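Catalase-3 (PDB 4AJ9) breaks down hydrogen peroxide to oxygen and water with the help of a heme cofactor, probably protecting the cell from peroxide damage. Local coordinates at residues 76-81 with 307-312; 228-233 with 271-276; 619-624 with 671-676. All coordinates share one frame; numbering follows the deposited sequence.

Contact 1: 76-81 with 307-312; sequences TSYGDW and LGEMTL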
# COMPACT_ATOMS: atom_id res chain seq x y z
N THR C 76 20.61 21.97 24.10
CA THR C 76 21.77 22.85 24.18
C THR C 76 22.93 22.10 24.79
O THR C 76 22.82 21.52 25.88
CB THR C 76 21.49 24.08 25.06
OG1 THR C 76 20.32 24.76 24.56
CG2 THR C 76 22.69 25.04 25.03
N SER C 77 24.05 22.08 24.09
CA SER C 77 25.24 21.43 24.62
C SER C 77 25.86 22.31 25.70
O SER C 77 25.91 23.53 25.57
CB SER C 77 26.24 21.13 23.51
OG SER C 77 27.40 20.50 24.04
N TYR C 78 26.30 21.68 26.79
CA TYR C 78 27.00 22.40 27.85
C TYR C 78 28.48 22.63 27.53
O TYR C 78 29.18 23.31 28.27
CB TYR C 78 26.87 21.66 29.19
CG TYR C 78 25.51 21.84 29.84
CD1 TYR C 78 24.57 22.72 29.31
CD2 TYR C 78 25.17 21.13 30.98
CE1 TYR C 78 23.34 22.89 29.91
CE2 TYR C 78 23.95 21.30 31.58
CZ TYR C 78 23.03 22.17 31.04
OH TYR C 78 21.81 22.32 31.66
N GLY C 79 28.96 22.07 26.44
CA GLY C 79 30.35 22.27 26.10
C GLY C 79 30.78 21.70 24.77
O GLY C 79 29.97 21.20 23.99
N ASP C 80 32.07 21.81 24.51
CA ASP C 80 32.68 21.25 23.32
C ASP C 80 33.17 19.87 23.71
O ASP C 80 34.15 19.75 24.43
CB ASP C 80 33.87 22.13 22.93
CG ASP C 80 34.68 21.56 21.79
OD1 ASP C 80 34.57 20.35 21.50
OD2 ASP C 80 35.45 22.33 21.18
N TRP C 81 32.48 18.83 23.25
CA TRP C 81 32.82 17.47 23.66
C TRP C 81 33.63 16.72 22.61
O TRP C 81 33.64 15.49 22.58
CB TRP C 81 31.57 16.69 24.04
CG TRP C 81 30.76 17.42 25.05
CD1 TRP C 81 29.50 17.93 24.88
CD2 TRP C 81 31.15 17.76 26.38
NE1 TRP C 81 29.09 18.56 26.04
CE2 TRP C 81 30.09 18.46 26.97
CE3 TRP C 81 32.31 17.53 27.13
CZ2 TRP C 81 30.14 18.94 28.28
CZ3 TRP C 81 32.37 18.01 28.43
CH2 TRP C 81 31.29 18.70 28.99
N LEU C 307 26.16 16.29 29.64
CA LEU C 307 26.68 16.87 28.40
C LEU C 307 25.89 18.10 27.97
O LEU C 307 26.41 18.98 27.27
CB LEU C 307 26.66 15.83 27.26
CG LEU C 307 27.51 14.57 27.40
CD1 LEU C 307 27.57 13.79 26.09
CD2 LEU C 307 28.92 14.90 27.87
N GLY C 308 24.64 18.18 28.39
CA GLY C 308 23.79 19.30 28.02
C GLY C 308 22.36 19.15 28.50
O GLY C 308 22.06 18.31 29.36
N GLU C 309 21.48 19.98 27.95
CA GLU C 309 20.09 19.97 28.40
C GLU C 309 19.13 20.12 27.24
O GLU C 309 19.39 20.87 26.30
CB GLU C 309 19.86 21.11 29.39
CG GLU C 309 18.44 21.14 29.96
CD GLU C 309 18.28 22.12 31.12
OE1 GLU C 309 18.30 23.34 30.88
OE2 GLU C 309 18.12 21.66 32.27
N MET C 310 18.02 19.41 27.32
CA MET C 310 16.96 19.52 26.34
C MET C 310 15.70 20.04 27.02
O MET C 310 15.34 19.60 28.10
CB MET C 310 16.71 18.14 25.71
CG MET C 310 15.30 17.86 25.24
SD MET C 310 15.28 16.29 24.36
CE MET C 310 14.73 15.13 25.63
N THR C 311 15.05 21.01 26.38
CA THR C 311 13.81 21.59 26.89
C THR C 311 12.75 21.48 25.79
O THR C 311 12.99 21.90 24.66
CB THR C 311 14.01 23.07 27.27
OG1 THR C 311 14.95 23.16 28.35
CG2 THR C 311 12.70 23.72 27.71
N LEU C 312 11.61 20.89 26.12
CA LEU C 312 10.50 20.80 25.17
C LEU C 312 9.56 21.99 25.38
O LEU C 312 8.93 22.09 26.43
CB LEU C 312 9.74 19.47 25.34
CG LEU C 312 10.59 18.21 25.27
CD1 LEU C 312 9.76 16.94 25.48
CD2 LEU C 312 11.35 18.16 23.95
O HOH W 1 17.92 23.81 25.38

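Contact 2: 228-233 with 271-276; sequences WHWKTK and WELAVQ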
# COMPACT_ATOMS: atom_id res chain seq x y z
N TRP C 228 23.57 6.26 27.36
CA TRP C 228 22.83 7.52 27.35
C TRP C 228 21.82 7.57 28.47
O TRP C 228 21.07 6.60 28.69
CB TRP C 228 22.06 7.71 26.03
CG TRP C 228 22.88 7.79 24.79
CD1 TRP C 228 22.94 6.86 23.79
CD2 TRP C 228 23.72 8.87 24.38
NE1 TRP C 228 23.77 7.29 22.79
CE2 TRP C 228 24.26 8.53 23.12
CE3 TRP C 228 24.06 10.10 24.94
CZ2 TRP C 228 25.14 9.36 22.44
CZ3 TRP C 228 24.93 10.93 24.26
CH2 TRP C 228 25.46 10.56 23.02
N HIS C 229 21.77 8.70 29.17
CA HIS C 229 20.81 8.92 30.24
C HIS C 229 20.14 10.27 30.07
O HIS C 229 20.80 11.26 29.74
CB HIS C 229 21.50 8.92 31.61
CG HIS C 229 22.15 7.63 31.99
ND1 HIS C 229 21.73 6.87 33.06
CD2 HIS C 229 23.20 6.97 31.45
CE1 HIS C 229 22.50 5.81 33.17
NE2 HIS C 229 23.39 5.83 32.20
N TRP C 230 18.83 10.31 30.28
CA TRP C 230 18.13 11.59 30.40
C TRP C 230 17.68 11.71 31.84
O TRP C 230 16.99 10.83 32.35
CB TRP C 230 16.88 11.65 29.50
CG TRP C 230 17.12 11.73 28.02
CD1 TRP C 230 16.88 10.76 27.09
CD2 TRP C 230 17.59 12.87 27.29
NE1 TRP C 230 17.18 11.23 25.83
CE2 TRP C 230 17.63 12.52 25.93
CE3 TRP C 230 17.99 14.16 27.66
CZ2 TRP C 230 18.05 13.40 24.94
CZ3 TRP C 230 18.42 15.03 26.68
CH2 TRP C 230 18.43 14.65 25.33
N LYS C 231 18.05 12.81 32.50
CA LYS C 231 17.72 13.02 33.90
C LYS C 231 16.67 14.12 33.99
O LYS C 231 16.91 15.26 33.59
CB LYS C 231 18.98 13.42 34.69
CG LYS C 231 20.09 12.37 34.68
CD LYS C 231 19.63 11.07 35.33
CE LYS C 231 19.48 11.20 36.83
NZ LYS C 231 18.89 9.98 37.44
N THR C 232 15.49 13.78 34.48
CA THR C 232 14.41 14.76 34.50
C THR C 232 14.70 15.89 35.49
O THR C 232 15.05 15.65 36.65
CB THR C 232 13.04 14.11 34.81
OG1 THR C 232 12.08 15.15 35.03
CG2 THR C 232 13.13 13.23 36.05
N LYS C 233 14.58 17.13 35.02
CA LYS C 233 14.75 18.27 35.92
C LYS C 233 13.50 18.51 36.75
O LYS C 233 13.48 19.35 37.66
CB LYS C 233 15.14 19.54 35.15
CG LYS C 233 16.43 19.39 34.31
CD LYS C 233 17.57 18.86 35.15
CE LYS C 233 17.92 19.82 36.28
NZ LYS C 233 18.87 19.21 37.27
N TRP C 271 15.28 18.00 30.56
CA TRP C 271 16.05 16.84 30.98
C TRP C 271 17.50 17.12 30.66
O TRP C 271 17.81 17.68 29.60
CB TRP C 271 15.66 15.59 30.18
CG TRP C 271 14.30 15.04 30.46
CD1 TRP C 271 13.99 13.97 31.25
CD2 TRP C 271 13.06 15.50 29.91
NE1 TRP C 271 12.64 13.74 31.23
CE2 TRP C 271 12.04 14.67 30.42
CE3 TRP C 271 12.71 16.55 29.04
CZ2 TRP C 271 10.70 14.85 30.10
CZ3 TRP C 271 11.38 16.72 28.72
CH2 TRP C 271 10.39 15.88 29.25
N GLU C 272 18.40 16.74 31.56
CA GLU C 272 19.81 16.84 31.22
C GLU C 272 20.23 15.56 30.50
O GLU C 272 19.80 14.47 30.86
CB GLU C 272 20.67 17.11 32.47
CG GLU C 272 20.70 18.61 32.82
CD GLU C 272 21.33 18.91 34.16
OE1 GLU C 272 21.54 17.96 34.95
OE2 GLU C 272 21.61 20.09 34.43
N LEU C 273 21.02 15.72 29.44
CA LEU C 273 21.63 14.57 28.78
C LEU C 273 22.91 14.24 29.52
O LEU C 273 23.79 15.08 29.66
CB LEU C 273 21.98 14.92 27.33
CG LEU C 273 22.59 13.75 26.53
CD1 LEU C 273 21.65 12.55 26.52
CD2 LEU C 273 22.92 14.19 25.12
N ALA C 274 23.03 13.00 29.99
CA ALA C 274 24.23 12.58 30.69
C ALA C 274 24.69 11.26 30.10
O ALA C 274 23.90 10.53 29.50
CB ALA C 274 23.95 12.43 32.18
N VAL C 275 25.97 10.96 30.28
CA VAL C 275 26.54 9.71 29.77
C VAL C 275 27.38 9.01 30.84
O VAL C 275 27.98 9.65 31.70
CB VAL C 275 27.46 9.94 28.56
CG1 VAL C 275 26.64 10.35 27.32
CG2 VAL C 275 28.53 10.97 28.89
N GLN C 276 27.41 7.69 30.76
CA GLN C 276 28.45 6.95 31.44
C GLN C 276 29.45 6.60 30.35
O GLN C 276 29.06 6.25 29.25
CB GLN C 276 27.87 5.68 32.07
CG GLN C 276 26.94 5.98 33.24
CD GLN C 276 26.30 4.72 33.81
OE1 GLN C 276 25.40 4.15 33.20
NE2 GLN C 276 26.77 4.29 34.98

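Contact 3: 619-624 with 671-676; sequences DGYRWG and LERFAV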
# COMPACT_ATOMS: atom_id res chain seq x y z
N ASP C 619 -10.38 9.23 48.00
CA ASP C 619 -9.40 8.76 47.02
C ASP C 619 -8.08 9.49 47.24
O ASP C 619 -7.03 8.87 47.33
CB ASP C 619 -9.86 9.03 45.58
CG ASP C 619 -11.01 8.12 45.13
OD1 ASP C 619 -11.19 7.02 45.68
OD2 ASP C 619 -11.74 8.51 44.18
N GLY C 620 -8.14 10.81 47.31
CA GLY C 620 -6.96 11.63 47.47
C GLY C 620 -6.17 11.15 48.67
O GLY C 620 -4.95 10.95 48.60
N TYR C 621 -6.87 10.93 49.78
CA TYR C 621 -6.20 10.45 50.98
C TYR C 621 -5.61 9.05 50.80
O TYR C 621 -4.45 8.83 51.11
CB TYR C 621 -7.12 10.46 52.20
CG TYR C 621 -6.47 9.85 53.42
CD1 TYR C 621 -5.65 10.60 54.26
CD2 TYR C 621 -6.66 8.51 53.72
CE1 TYR C 621 -5.04 10.03 55.37
CE2 TYR C 621 -6.07 7.94 54.83
CZ TYR C 621 -5.26 8.69 55.65
OH TYR C 621 -4.69 8.08 56.74
N ARG C 622 -6.42 8.11 50.30
CA ARG C 622 -5.95 6.73 50.17
C ARG C 622 -4.81 6.55 49.17
O ARG C 622 -4.02 5.62 49.28
CB ARG C 622 -7.10 5.80 49.80
CG ARG C 622 -7.40 4.80 50.89
CD ARG C 622 -8.52 5.26 51.78
NE ARG C 622 -9.80 4.79 51.27
CZ ARG C 622 -10.73 4.17 51.99
NH1 ARG C 622 -10.55 3.92 53.28
NH2 ARG C 622 -11.86 3.79 51.41
N TRP C 623 -4.76 7.42 48.17
CA TRP C 623 -3.73 7.36 47.14
C TRP C 623 -2.47 8.13 47.55
O TRP C 623 -1.56 8.33 46.73
CB TRP C 623 -4.31 7.89 45.83
CG TRP C 623 -5.43 7.03 45.33
CD1 TRP C 623 -5.70 5.74 45.69
CD2 TRP C 623 -6.43 7.39 44.37
NE1 TRP C 623 -6.81 5.28 45.01
CE2 TRP C 623 -7.27 6.27 44.20
CE3 TRP C 623 -6.69 8.56 43.64
CZ2 TRP C 623 -8.36 6.29 43.32
CZ3 TRP C 623 -7.78 8.57 42.77
CH2 TRP C 623 -8.59 7.44 42.61
N GLY C 624 -2.43 8.55 48.81
CA GLY C 624 -1.24 9.17 49.38
C GLY C 624 -0.98 10.64 49.07
O GLY C 624 0.12 11.13 49.31
N LEU C 671 3.86 7.86 51.97
CA LEU C 671 3.94 6.40 51.96
C LEU C 671 3.58 5.75 53.29
O LEU C 671 3.49 4.53 53.39
CB LEU C 671 5.34 5.95 51.53
CG LEU C 671 5.80 6.42 50.15
CD1 LEU C 671 7.20 5.87 49.84
CD2 LEU C 671 4.80 6.00 49.08
N GLU C 672 3.36 6.56 54.32
CA GLU C 672 2.98 6.00 55.61
C GLU C 672 1.57 5.43 55.55
O GLU C 672 1.15 4.72 56.45
CB GLU C 672 3.10 7.02 56.74
CG GLU C 672 2.83 8.45 56.32
CD GLU C 672 4.05 9.10 55.69
OE1 GLU C 672 5.09 9.20 56.37
OE2 GLU C 672 3.96 9.50 54.52
N ARG C 673 0.86 5.75 54.48
CA ARG C 673 -0.55 5.35 54.34
C ARG C 673 -0.72 3.99 53.69
O ARG C 673 -1.85 3.54 53.44
CB ARG C 673 -1.32 6.40 53.54
CG ARG C 673 -1.27 7.78 54.16
CD ARG C 673 -2.16 8.76 53.42
NE ARG C 673 -1.79 10.12 53.79
CZ ARG C 673 -2.05 11.20 53.06
NH1 ARG C 673 -2.69 11.10 51.91
NH2 ARG C 673 -1.66 12.39 53.50
N PHE C 674 0.40 3.31 53.43
CA PHE C 674 0.37 2.02 52.76
C PHE C 674 0.92 0.90 53.62
O PHE C 674 2.08 0.95 54.04
CB PHE C 674 1.12 2.10 51.44
CG PHE C 674 0.55 3.12 50.51
CD1 PHE C 674 0.95 4.44 50.60
CD2 PHE C 674 -0.44 2.78 49.60
CE1 PHE C 674 0.42 5.40 49.76
CE2 PHE C 674 -0.98 3.74 48.76
CZ PHE C 674 -0.55 5.05 48.85
N ALA C 675 0.09 -0.10 53.89
CA ALA C 675 0.47 -1.25 54.70
C ALA C 675 1.58 -2.07 54.05
O ALA C 675 1.52 -2.38 52.86
CB ALA C 675 -0.75 -2.13 54.96
N VAL C 676 2.58 -2.44 54.84
CA VAL C 676 3.64 -3.34 54.40
C VAL C 676 3.40 -4.71 55.02
O VAL C 676 2.82 -4.80 56.10
CB VAL C 676 5.03 -2.83 54.82
CG1 VAL C 676 6.08 -3.88 54.52
CG2 VAL C 676 5.35 -1.54 54.09
O HOH W 2 -3.82 3.99 51.63

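Contact 1: 76-81 with 307-312
With CG anti to the carbonyl carbon in both residues, Y78 (chi1 -77°) and W81 (chi1 -53°) place the Y78 ring on G308 and the W81 indole against L307. Y78 lays one ring face on the backbone of G308, whose CA stands 3.7 Å from the Y78 ring centroid in a CH-pi contact. A CB on G308 would run into T76 O. W81 holds L307 in two ways: W81 NE1 donates to a lone pair of L307 O at 3.0 Å, the oxygen lying 21° out of the indole plane, while L307 CD2 sits over the centre of the five-membered ring. L307 O also accepts from Y78 N at 2.7 Å, so two donors grip this oxygen. The pairing belongs to the antiparallel beta-barrel of the catalase core, where strand 68-77 runs beside strand 305-314. T76 and E309 form a hydrogen-bonded pair, with T76 N to E309 O at 2.7 Å, and S77 faces G308 in a non-hydrogen-bonded one. Along the other edge of strand 305-314, L307 and G308 both face L273, a classic beta bulge. Y78 OH lies in van der Waals contact with E309 CB at 3.2 Å, and T76 OG1 turns to Q96 and a water.

Contact 2: 228-233 with 271-276
W230 offers one face of its indole to L273, whose CD1 lies 3.8 Å from the centroid of the W230 six-membered ring and only 3° off the ring normal. With chi1 at -178° L273 carries CD1 over this ring, where the same methyl also meets W228 CE3. W228 CE3 in turn packs at 3.5 Å on V275 CG1, the two side chains lying side by side. W271 crosses W230 at about a right angle, its CB 3.7 Å from W230 CE3, and its NE1 bonds to M206 O. On the other sheet face, H229 NE2 donates to Q276 OE1 at 2.8 Å; the bond is bent, and the donor stands 41° above the amide carbonyl plane. Q276 NE2 bonds to A302 O and L297 O. With a leucine in place of H229 the ring N-H is gone, and Q276 OE1 would probably be left without its mate. K233 NZ and E272 OE1 make a long salt bridge of 3.8 Å, whereas K231 NZ pairs with D207. W228, W230, W271, L273 and V275 gather on one face, with W230 stacked on F122; H229, K231 and E272 lie on the other. Backbone bonds of the H229-A274 and K231-E272 pairs tie strands 223-232 and 270-278, antiparallel neighbours in the catalase beta-barrel.

Contact 3: 619-624 with 671-676
R673 reaches across to Y621 and the Schellman motif that ends helix 612-622 in the C-terminal domain of this long catalase, a domain related to the class I glutamine amidotransferases. R673 CB points toward the helix end, and from CG to NE the chain is extended, which carries R673 CD over the Y621 ring and the guanidinium past its edge toward Y621 O. R673 CD lies 3.9 Å from the Y621 ring centroid in a CH-pi contact. R673 NE follows at 3.6 Å from Y621 CE1, and from there to R673 CZ the guanidinium, its plane only 10° from that of the ring, slides off the ring, with Y621 CD1 and CE1 against its face. Y621 OH meanwhile bonds to E646. At the tip, R673 NH1 donates to a lone pair of Y621 O at 3.0 Å and also bonds to K625 O, while R673 NH2 is bonded to A647 O; these three carbonyls fix the guanidinium's rotation.

Y621 O has a second donor, G624 N at 3.1 Å, which belongs to the Schellman motif together with the bond from K625 N to G620 O. G624, with positive phi, is its C-prime residue, and a CB there would sit tightly against F674 CE1. F674 packs beside the same turn: W623 C lies near the ring plane at its edge, and F674 CZ is 3.5 Å from R622 O. R622, at the end of the helix, packs on G611 of the second subunit. One water donates to both segments, to R622 O at 2.9 Å and to R673 O at 2.7 Å.

In the fold
Contacts 1 and 2 lie in one antiparallel sheet of the catalase barrel, their centres 10 Å apart. Strands 270-278 and 305-314 are neighbours there, and the two contacts meet directly through L307 N to L273 O at 2.7 Å and G308 O to L273 N at 2.8 Å, both probable hydrogen bonds. Along the chain, contact 2 is nested within the loop closed by contact 1. Contact 2 comes closer to the chemistry: the W230 side chain is about 10 Å from a heme and about 9 Å from N138, a predicted active-site residue. Contact 3 belongs to the C-terminal domain, its nearest atoms about 17 Å from contact 2 and about 26 Å from contact 1.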